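Local coordinates for putative molybdenum cofactor biosynthesis protein D2 (MoaD2) / thiamine S (Mycobacterium smegmatis, PDB 6JC0) that probably acts as the small, ubiquitin-like sulfur-carrier subunit of molybdopterin synthase in molybdenum cofactor biosynthesis, at residues 9-15 with 77-83; 31-37 with 69-74. All coordinates share one frame; numbering follows the deposited sequence.

Contact 1 of 2, residues 9-15 with 77-83; sequences VTVRYFA and QTVDVLP
R12 lays its guanidinium alongside the carboxylate of D80, both side chains pointing the same way from neighbouring parallel strands. The grip is side-on and twofold. NE of R12 reaches OD1 of D80 at 2.7 Å, nearly in the guanidinium plane, and NH2 of R12 reaches OD2 of D80 at 2.6 Å on the syn lone pair. The two planes are turned 41° apart, so the second bond leaves the guanidinium plane at a tilt. A bend at chi3 (-63°) of R12 turns NE toward OD1, met on its syn side but somewhat out of the carboxylate plane. F14 adds a lid: its CZ stands over the centre of one guanidinium face, while CE1 comes to 3.9 Å from CG of D80 with that carboxylate at the ring edge.

Beneath, the backbones form a parallel ladder: T10 N to Q77 O, V79 N to T10 O, R12 N to V79 O, and V81 N to R12 O at 2.8 Å. F14 N to V81 O is weak, as the strands part toward P83. On the other sheet face V9 CG1 meets V79 CG2 at 3.7 Å and V11 CG1 meets V81 CG2 at 3.9 Å; V11 and V79 touch L43 and L39 of helix 36-44. CG1 of V11 also covers the rim of one face of the Y13 ring.

This is the central parallel pair of the ubiquitin-like fold. R12 NH2 is shared by two carboxylates, D80 and E63, which probably balance its charge. D80 OD2 also bonds a polar side chain of another protein's chain, so the salt bridge borders that interface and probably fixes the carboxylate's orientation there.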
ATOM      1  N   VAL B   9      28.318  14.769  35.146  1.00 22.09           N
ATOM      2  CA  VAL B   9      27.568  14.382  33.958  1.00 20.01           C
ATOM      3  C   VAL B   9      26.607  13.244  34.270  1.00 21.28           C
ATOM      4  O   VAL B   9      26.986  12.248  34.884  1.00 25.02           O
ATOM      5  CB  VAL B   9      28.517  13.950  32.812  1.00 21.73           C
ATOM      6  CG1 VAL B   9      27.767  13.156  31.750  1.00 28.08           C
ATOM      7  CG2 VAL B   9      29.201  15.163  32.198  1.00 23.52           C
ATOM      8  N   THR B  10      25.356  13.401  33.853  1.00 17.18           N
ATOM      9  CA  THR B  10      24.390  12.320  33.933  1.00 20.75           C
ATOM     10  C   THR B  10      24.422  11.525  32.632  1.00 20.57           C
ATOM     11  O   THR B  10      24.344  12.094  31.542  1.00 21.68           O
ATOM     12  CB  THR B  10      22.964  12.846  34.200  1.00 25.63           C
ATOM     13  OG1 THR B  10      22.960  13.623  35.402  1.00 30.48           O
ATOM     14  CG2 THR B  10      21.978  11.692  34.349  1.00 23.33           C
ATOM     15  N   VAL B  11      24.566  10.210  32.745  1.00 16.83           N
ATOM     16  CA  VAL B  11      24.564   9.351  31.571  1.00 17.18           C
ATOM     17  C   VAL B  11      23.297   8.511  31.546  1.00 20.03           C
ATOM     18  O   VAL B  11      22.986   7.830  32.518  1.00 22.15           O
ATOM     19  CB  VAL B  11      25.796   8.417  31.532  1.00 20.89           C
ATOM     20  CG1 VAL B  11      25.727   7.493  30.314  1.00 15.38           C
ATOM     21  CG2 VAL B  11      27.083   9.226  31.514  1.00 21.62           C
ATOM     22  N   ARG B  12      22.567   8.570  30.439  1.00 15.33           N
ATOM     23  CA  ARG B  12      21.397   7.721  30.256  1.00 18.15           C
ATOM     24  C   ARG B  12      21.683   6.674  29.187  1.00 18.98           C
ATOM     25  O   ARG B  12      22.008   7.014  28.048  1.00 17.52           O
ATOM     26  CB  ARG B  12      20.164   8.552  29.873  1.00 17.26           C
ATOM     27  CG  ARG B  12      19.763   9.587  30.917  1.00 17.28           C
ATOM     28  CD  ARG B  12      18.381  10.176  30.637  1.00 16.20           C
ATOM     29  NE  ARG B  12      18.338  10.908  29.373  1.00 21.84           N
ATOM     30  CZ  ARG B  12      17.235  11.433  28.846  1.00 28.46           C
ATOM     31  NH1 ARG B  12      16.071  11.309  29.470  1.00 26.88           N
ATOM     32  NH2 ARG B  12      17.295  12.078  27.687  1.00 26.11           N
ATOM     33  N   TYR B  13      21.577   5.404  29.567  1.00 13.64           N
ATOM     34  CA  TYR B  13      21.784   4.297  28.638  1.00 11.42           C
ATOM     35  C   TYR B  13      20.457   3.837  28.043  1.00 19.03           C
ATOM     36  O   TYR B  13      19.444   3.784  28.738  1.00 17.17           O
ATOM     37  CB  TYR B  13      22.463   3.114  29.339  1.00 16.01           C
ATOM     38  CG  TYR B  13      23.828   3.417  29.911  1.00 22.39           C
ATOM     39  CD1 TYR B  13      24.961   3.368  29.110  1.00 21.88           C
ATOM     40  CD2 TYR B  13      23.984   3.744  31.253  1.00 20.34           C
ATOM     41  CE1 TYR B  13      26.215   3.641  29.630  1.00 20.22           C
ATOM     42  CE2 TYR B  13      25.232   4.021  31.779  1.00 19.14           C
ATOM     43  CZ  TYR B  13      26.344   3.966  30.963  1.00 21.25           C
ATOM     44  OH  TYR B  13      27.589   4.243  31.477  1.00 20.95           O
ATOM     45  N   PHE B  14      20.468   3.483  26.763  1.00 16.44           N
ATOM     46  CA  PHE B  14      19.252   3.000  26.117  1.00 17.00           C
ATOM     47  C   PHE B  14      19.440   1.645  25.450  1.00 15.11           C
ATOM     48  O   PHE B  14      20.526   1.322  24.955  1.00 14.84           O
ATOM     49  CB  PHE B  14      18.754   4.027  25.098  1.00 19.59           C
ATOM     50  CG  PHE B  14      18.195   5.258  25.729  1.00 16.21           C
ATOM     51  CD1 PHE B  14      19.018   6.332  26.023  1.00 15.70           C
ATOM     52  CD2 PHE B  14      16.856   5.325  26.075  1.00 15.20           C
ATOM     53  CE1 PHE B  14      18.511   7.460  26.626  1.00 15.17           C
ATOM     54  CE2 PHE B  14      16.342   6.452  26.679  1.00 12.53           C
ATOM     55  CZ  PHE B  14      17.170   7.521  26.954  1.00 15.32           C
ATOM     56  N   ALA B  15      18.365   0.861  25.467  1.00 14.27           N
ATOM     57  CA  ALA B  15      18.291  -0.443  24.810  1.00 19.15           C
ATOM     58  C   ALA B  15      19.499  -1.322  25.108  1.00 22.17           C
ATOM     59  O   ALA B  15      19.764  -1.645  26.266  1.00 22.12           O
ATOM     60  CB  ALA B  15      18.127  -0.263  23.312  1.00 10.04           C
ATOM     61  N   GLN B  77      25.816  18.199  32.526  1.00 28.14           N
ATOM     62  CA  GLN B  77      25.173  17.791  31.283  1.00 24.02           C
ATOM     63  C   GLN B  77      24.551  16.414  31.373  1.00 19.67           C
ATOM     64  O   GLN B  77      24.962  15.595  32.191  1.00 19.07           O
ATOM     65  CB  GLN B  77      26.202  17.775  30.158  1.00 28.12           C
ATOM     66  CG  GLN B  77      26.047  18.831  29.113  1.00 34.44           C
ATOM     67  CD  GLN B  77      27.197  18.790  28.137  1.00 27.04           C
ATOM     68  OE1 GLN B  77      27.099  18.186  27.072  1.00 23.43           O
ATOM     69  NE2 GLN B  77      28.304  19.423  28.503  1.00 25.81           N
ATOM     70  N   THR B  78      23.585  16.151  30.501  1.00 17.41           N
ATOM     71  CA  THR B  78      23.070  14.803  30.330  1.00 20.21           C
ATOM     72  C   THR B  78      23.577  14.235  29.012  1.00 17.02           C
ATOM     73  O   THR B  78      23.377  14.830  27.953  1.00 19.09           O
ATOM     74  CB  THR B  78      21.536  14.770  30.356  1.00 22.31           C
ATOM     75  OG1 THR B  78      21.074  15.258  31.620  1.00 27.11           O
ATOM     76  CG2 THR B  78      21.030  13.352  30.152  1.00 21.59           C
ATOM     77  N   VAL B  79      24.257  13.097  29.081  1.00 17.82           N
ATOM     78  CA  VAL B  79      24.726  12.420  27.879  1.00 17.05           C
ATOM     79  C   VAL B  79      23.910  11.148  27.644  1.00 18.55           C
ATOM     80  O   VAL B  79      23.888  10.249  28.490  1.00 13.25           O
ATOM     81  CB  VAL B  79      26.226  12.062  27.970  1.00 14.29           C
ATOM     82  CG1 VAL B  79      26.667  11.292  26.732  1.00 18.60           C
ATOM     83  CG2 VAL B  79      27.071  13.315  28.143  1.00 11.53           C
ATOM     84  N   ASP B  80      23.232  11.079  26.503  1.00 15.63           N
ATOM     85  CA  ASP B  80      22.454   9.890  26.151  1.00 16.14           C
ATOM     86  C   ASP B  80      23.249   8.944  25.252  1.00 18.34           C
ATOM     87  O   ASP B  80      23.879   9.374  24.286  1.00 15.59           O
ATOM     88  CB  ASP B  80      21.145  10.280  25.452  1.00 17.67           C
ATOM     89  CG  ASP B  80      20.154  10.954  26.386  1.00 18.40           C
ATOM     90  OD1 ASP B  80      20.421  11.019  27.601  1.00 25.33           O
ATOM     91  OD2 ASP B  80      19.096  11.410  25.907  1.00 20.80           O
ATOM     92  N   VAL B  81      23.201   7.652  25.567  1.00 16.38           N
ATOM     93  CA  VAL B  81      23.883   6.632  24.781  1.00 15.16           C
ATOM     94  C   VAL B  81      22.891   5.858  23.910  1.00 20.63           C
ATOM     95  O   VAL B  81      22.071   5.086  24.420  1.00 17.05           O
ATOM     96  CB  VAL B  81      24.644   5.638  25.687  1.00 11.88           C
ATOM     97  CG1 VAL B  81      25.367   4.608  24.841  1.00 10.10           C
ATOM     98  CG2 VAL B  81      25.621   6.380  26.582  1.00 15.55           C
ATOM     99  N   LEU B  82      22.985   6.055  22.595  1.00 17.98           N
ATOM    100  CA  LEU B  82      21.996   5.530  21.654  1.00 16.68           C
ATOM    101  C   LEU B  82      22.571   4.467  20.721  1.00 19.19           C
ATOM    102  O   LEU B  82      23.388   4.775  19.854  1.00 20.13           O
ATOM    103  CB  LEU B  82      21.407   6.672  20.808  1.00 14.78           C
ATOM    104  CG  LEU B  82      20.237   7.505  21.347  1.00 22.01           C
ATOM    105  CD1 LEU B  82      20.618   8.272  22.595  1.00 24.18           C
ATOM    106  CD2 LEU B  82      19.719   8.459  20.275  1.00 26.95           C
ATOM    107  N   PRO B  83      22.135   3.209  20.883  1.00 16.86           N
ATOM    108  CA  PRO B  83      22.534   2.151  19.949  1.00 18.32           C
ATOM    109  C   PRO B  83      21.956   2.403  18.563  1.00 20.43           C
ATOM    110  O   PRO B  83      21.066   3.249  18.431  1.00 18.66           O
ATOM    111  CB  PRO B  83      21.936   0.878  20.572  1.00 15.80           C
ATOM    112  CG  PRO B  83      21.702   1.228  22.008  1.00 17.75           C
ATOM    113  CD  PRO B  83      21.321   2.683  21.989  1.00 19.60           C
TER

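Contact 2 of 2, residues 31-37 with 69-74; sequences ATGTSVA and MAKPLV
The carbonyl oxygen of A31 is gripped twice by T34, through OG1 at a short 2.5 Å and through the backbone N at 3.0 Å, the two bonds together closing a type II turn over T32 and G33. That turn meets 69-74 directly: G33 N donates to L73 O at 2.9 Å from above the carbonyl plane, and CG1 of V74 packs on the alpha carbon of G33. One residue on, L73 N returns a bond to T34 O at 2.7 Å, again from above the carbonyl plane. The side chain of L73 lies against the same oxygen, its CB 3.2 Å from T34 O.

S35 faces P72 as a non-hydrogen-bonded antiparallel pair, their CA atoms 4.1 Å apart, and past it the chain enters helix 36-44. The first turn is met by carbonyls of the other segment: V36 N donates to K71 O and A37 N to M69 O, the latter at 3.0 Å and in the carbonyl plane. S35 is the N-cap residue; its OG, placed between its backbone N and carbonyl carbon (chi1 74°), accepts from E38 N. Apolar side chains pack beside these bonds. M69, folded back at chi2 and chi3, crosses V36 at about a right angle and sets CE 3.8 Å from V36 CG1, while CG2 of V36 rests over K71 O and CB. M69 and L73 continue onto V40 and L39 of the helix.

The weak antiparallel pairing and the two bonds into the helix start join segment 69-74 to helix 36-44. Amides of V36 and A37, which have no earlier helical carbonyl to bond, find acceptors here, and S35 serves E38.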
ATOM      1  N   ALA B  31      36.733  15.136  34.602  1.00 20.83           N
ATOM      2  CA  ALA B  31      37.558  16.334  34.497  1.00 21.79           C
ATOM      3  C   ALA B  31      36.947  17.310  33.502  1.00 22.44           C
ATOM      4  O   ALA B  31      36.557  16.923  32.399  1.00 20.18           O
ATOM      5  CB  ALA B  31      38.975  15.974  34.085  1.00 16.87           C
ATOM      6  N   THR B  32      36.851  18.571  33.908  1.00 20.98           N
ATOM      7  CA  THR B  32      36.317  19.614  33.044  1.00 24.80           C
ATOM      8  C   THR B  32      37.128  19.678  31.759  1.00 24.16           C
ATOM      9  O   THR B  32      38.359  19.736  31.794  1.00 27.90           O
ATOM     10  CB  THR B  32      36.325  20.985  33.742  1.00 29.13           C
ATOM     11  OG1 THR B  32      35.648  20.881  35.000  1.00 30.84           O
ATOM     12  CG2 THR B  32      35.626  22.029  32.880  1.00 24.77           C
ATOM     13  N   GLY B  33      36.433  19.635  30.627  1.00 21.10           N
ATOM     14  CA  GLY B  33      37.091  19.638  29.334  1.00 29.10           C
ATOM     15  C   GLY B  33      37.192  18.263  28.697  1.00 28.16           C
ATOM     16  O   GLY B  33      37.610  18.143  27.546  1.00 25.69           O
ATOM     17  N   THR B  34      36.818  17.227  29.444  1.00 24.54           N
ATOM     18  CA  THR B  34      36.815  15.866  28.917  1.00 21.38           C
ATOM     19  C   THR B  34      35.945  15.789  27.668  1.00 23.37           C
ATOM     20  O   THR B  34      34.805  16.243  27.674  1.00 19.88           O
ATOM     21  CB  THR B  34      36.292  14.848  29.957  1.00 18.76           C
ATOM     22  OG1 THR B  34      37.149  14.835  31.105  1.00 17.92           O
ATOM     23  CG2 THR B  34      36.232  13.448  29.363  1.00 12.79           C
ATOM     24  N   SER B  35      36.486  15.232  26.592  1.00 20.33           N
ATOM     25  CA  SER B  35      35.719  15.085  25.363  1.00 22.46           C
ATOM     26  C   SER B  35      34.709  13.953  25.508  1.00 20.47           C
ATOM     27  O   SER B  35      34.851  13.095  26.381  1.00 17.18           O
ATOM     28  CB  SER B  35      36.642  14.818  24.175  1.00 21.26           C
ATOM     29  OG  SER B  35      37.140  13.492  24.216  1.00 23.80           O
ATOM     30  N   VAL B  36      33.695  13.946  24.651  1.00 18.06           N
ATOM     31  CA  VAL B  36      32.712  12.870  24.660  1.00 20.10           C
ATOM     32  C   VAL B  36      33.400  11.535  24.401  1.00 22.47           C
ATOM     33  O   VAL B  36      33.067  10.527  25.022  1.00 20.01           O
ATOM     34  CB  VAL B  36      31.604  13.091  23.617  1.00 17.06           C
ATOM     35  CG1 VAL B  36      30.606  11.944  23.649  1.00 16.91           C
ATOM     36  CG2 VAL B  36      30.897  14.417  23.865  1.00 20.29           C
ATOM     37  N   ALA B  37      34.377  11.542  23.497  1.00 22.85           N
ATOM     38  CA  ALA B  37      35.135  10.335  23.174  1.00 22.17           C
ATOM     39  C   ALA B  37      35.872   9.789  24.403  1.00 20.53           C
ATOM     40  O   ALA B  37      35.839   8.589  24.673  1.00 18.03           O
ATOM     41  CB  ALA B  37      36.114  10.613  22.045  1.00 18.69           C
ATOM     42  N   MET B  69      32.987  14.013  18.125  1.00 29.12           N
ATOM     43  CA  MET B  69      33.256  13.285  19.362  1.00 28.71           C
ATOM     44  C   MET B  69      34.347  13.952  20.201  1.00 28.34           C
ATOM     45  O   MET B  69      34.568  13.582  21.354  1.00 24.68           O
ATOM     46  CB  MET B  69      33.636  11.838  19.052  1.00 23.07           C
ATOM     47  CG  MET B  69      32.481  11.016  18.508  1.00 30.21           C
ATOM     48  SD  MET B  69      31.140  10.832  19.704  1.00 27.71           S
ATOM     49  CE  MET B  69      31.897   9.708  20.882  1.00 14.35           C
ATOM     50  N   ALA B  70      35.019  14.944  19.624  1.00 25.67           N
ATOM     51  CA  ALA B  70      36.048  15.678  20.348  1.00 24.23           C
ATOM     52  C   ALA B  70      35.420  16.768  21.205  1.00 19.99           C
ATOM     53  O   ALA B  70      36.117  17.453  21.956  1.00 24.45           O
ATOM     54  CB  ALA B  70      37.061  16.277  19.377  1.00 24.76           C
ATOM     55  N   LYS B  71      34.104  16.927  21.075  1.00 23.06           N
ATOM     56  CA  LYS B  71      33.348  17.922  21.836  1.00 21.60           C
ATOM     57  C   LYS B  71      33.672  17.876  23.325  1.00 23.61           C
ATOM     58  O   LYS B  71      33.460  16.858  23.978  1.00 24.27           O
ATOM     59  CB  LYS B  71      31.845  17.715  21.644  1.00 20.83           C
ATOM     60  CG  LYS B  71      30.989  18.526  22.609  1.00 23.65           C
ATOM     61  CD  LYS B  71      29.520  18.141  22.500  1.00 31.67           C
ATOM     62  CE  LYS B  71      28.680  18.830  23.568  1.00 31.61           C
ATOM     63  NZ  LYS B  71      28.615  20.299  23.370  1.00 34.84           N
ATOM     64  N   PRO B  72      34.190  18.987  23.865  1.00 21.36           N
ATOM     65  CA  PRO B  72      34.544  19.056  25.285  1.00 19.50           C
ATOM     66  C   PRO B  72      33.323  19.162  26.193  1.00 19.77           C
ATOM     67  O   PRO B  72      32.371  19.875  25.871  1.00 14.81           O
ATOM     68  CB  PRO B  72      35.394  20.333  25.378  1.00 24.47           C
ATOM     69  CG  PRO B  72      35.725  20.701  23.954  1.00 26.89           C
ATOM     70  CD  PRO B  72      34.580  20.206  23.141  1.00 22.89           C
ATOM     71  N   LEU B  73      33.358  18.458  27.320  1.00 15.75           N
ATOM     72  CA  LEU B  73      32.315  18.568  28.332  1.00 18.92           C
ATOM     73  C   LEU B  73      32.768  19.537  29.426  1.00 19.59           C
ATOM     74  O   LEU B  73      33.617  19.201  30.240  1.00 18.34           O
ATOM     75  CB  LEU B  73      31.992  17.189  28.913  1.00 13.00           C
ATOM     76  CG  LEU B  73      31.486  16.175  27.879  1.00 17.59           C
ATOM     77  CD1 LEU B  73      31.583  14.741  28.391  1.00 19.55           C
ATOM     78  CD2 LEU B  73      30.046  16.498  27.481  1.00 19.25           C
ATOM     79  N   VAL B  74      32.210  20.746  29.434  1.00 23.07           N
ATOM     80  CA  VAL B  74      32.701  21.799  30.328  1.00 24.49           C
ATOM     81  C   VAL B  74      31.623  22.342  31.254  1.00 27.65           C
ATOM     82  O   VAL B  74      31.846  23.306  31.988  1.00 28.26           O
ATOM     83  CB  VAL B  74      33.296  22.971  29.534  1.00 22.86           C
ATOM     84  CG1 VAL B  74      34.536  22.518  28.783  1.00 22.48           C
ATOM     85  CG2 VAL B  74      32.261  23.545  28.578  1.00 21.90           C
TER

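How the contacts relate
Contact 1 and contact 2 lie with centres about 14 Å apart in one compact ubiquitin-like domain. Along the chain the order is 9-15, 31-37, 69-74, 77-83, so both segments of contact 2 fall between those of contact 1. Contact 1 joins strands 6-13 and 77-82 in the middle of the main sheet; contact 2 is a separate two-strand pairing at the start of helix 36-44, the helix that packs on the apolar side of contact 1. Q77 touches K71 by packing. The stretch from 72-73 to 77-82 carries the chain from beside the helix start into the sheet, each contact holding one end, while contact 1 alone meets another protein's chain.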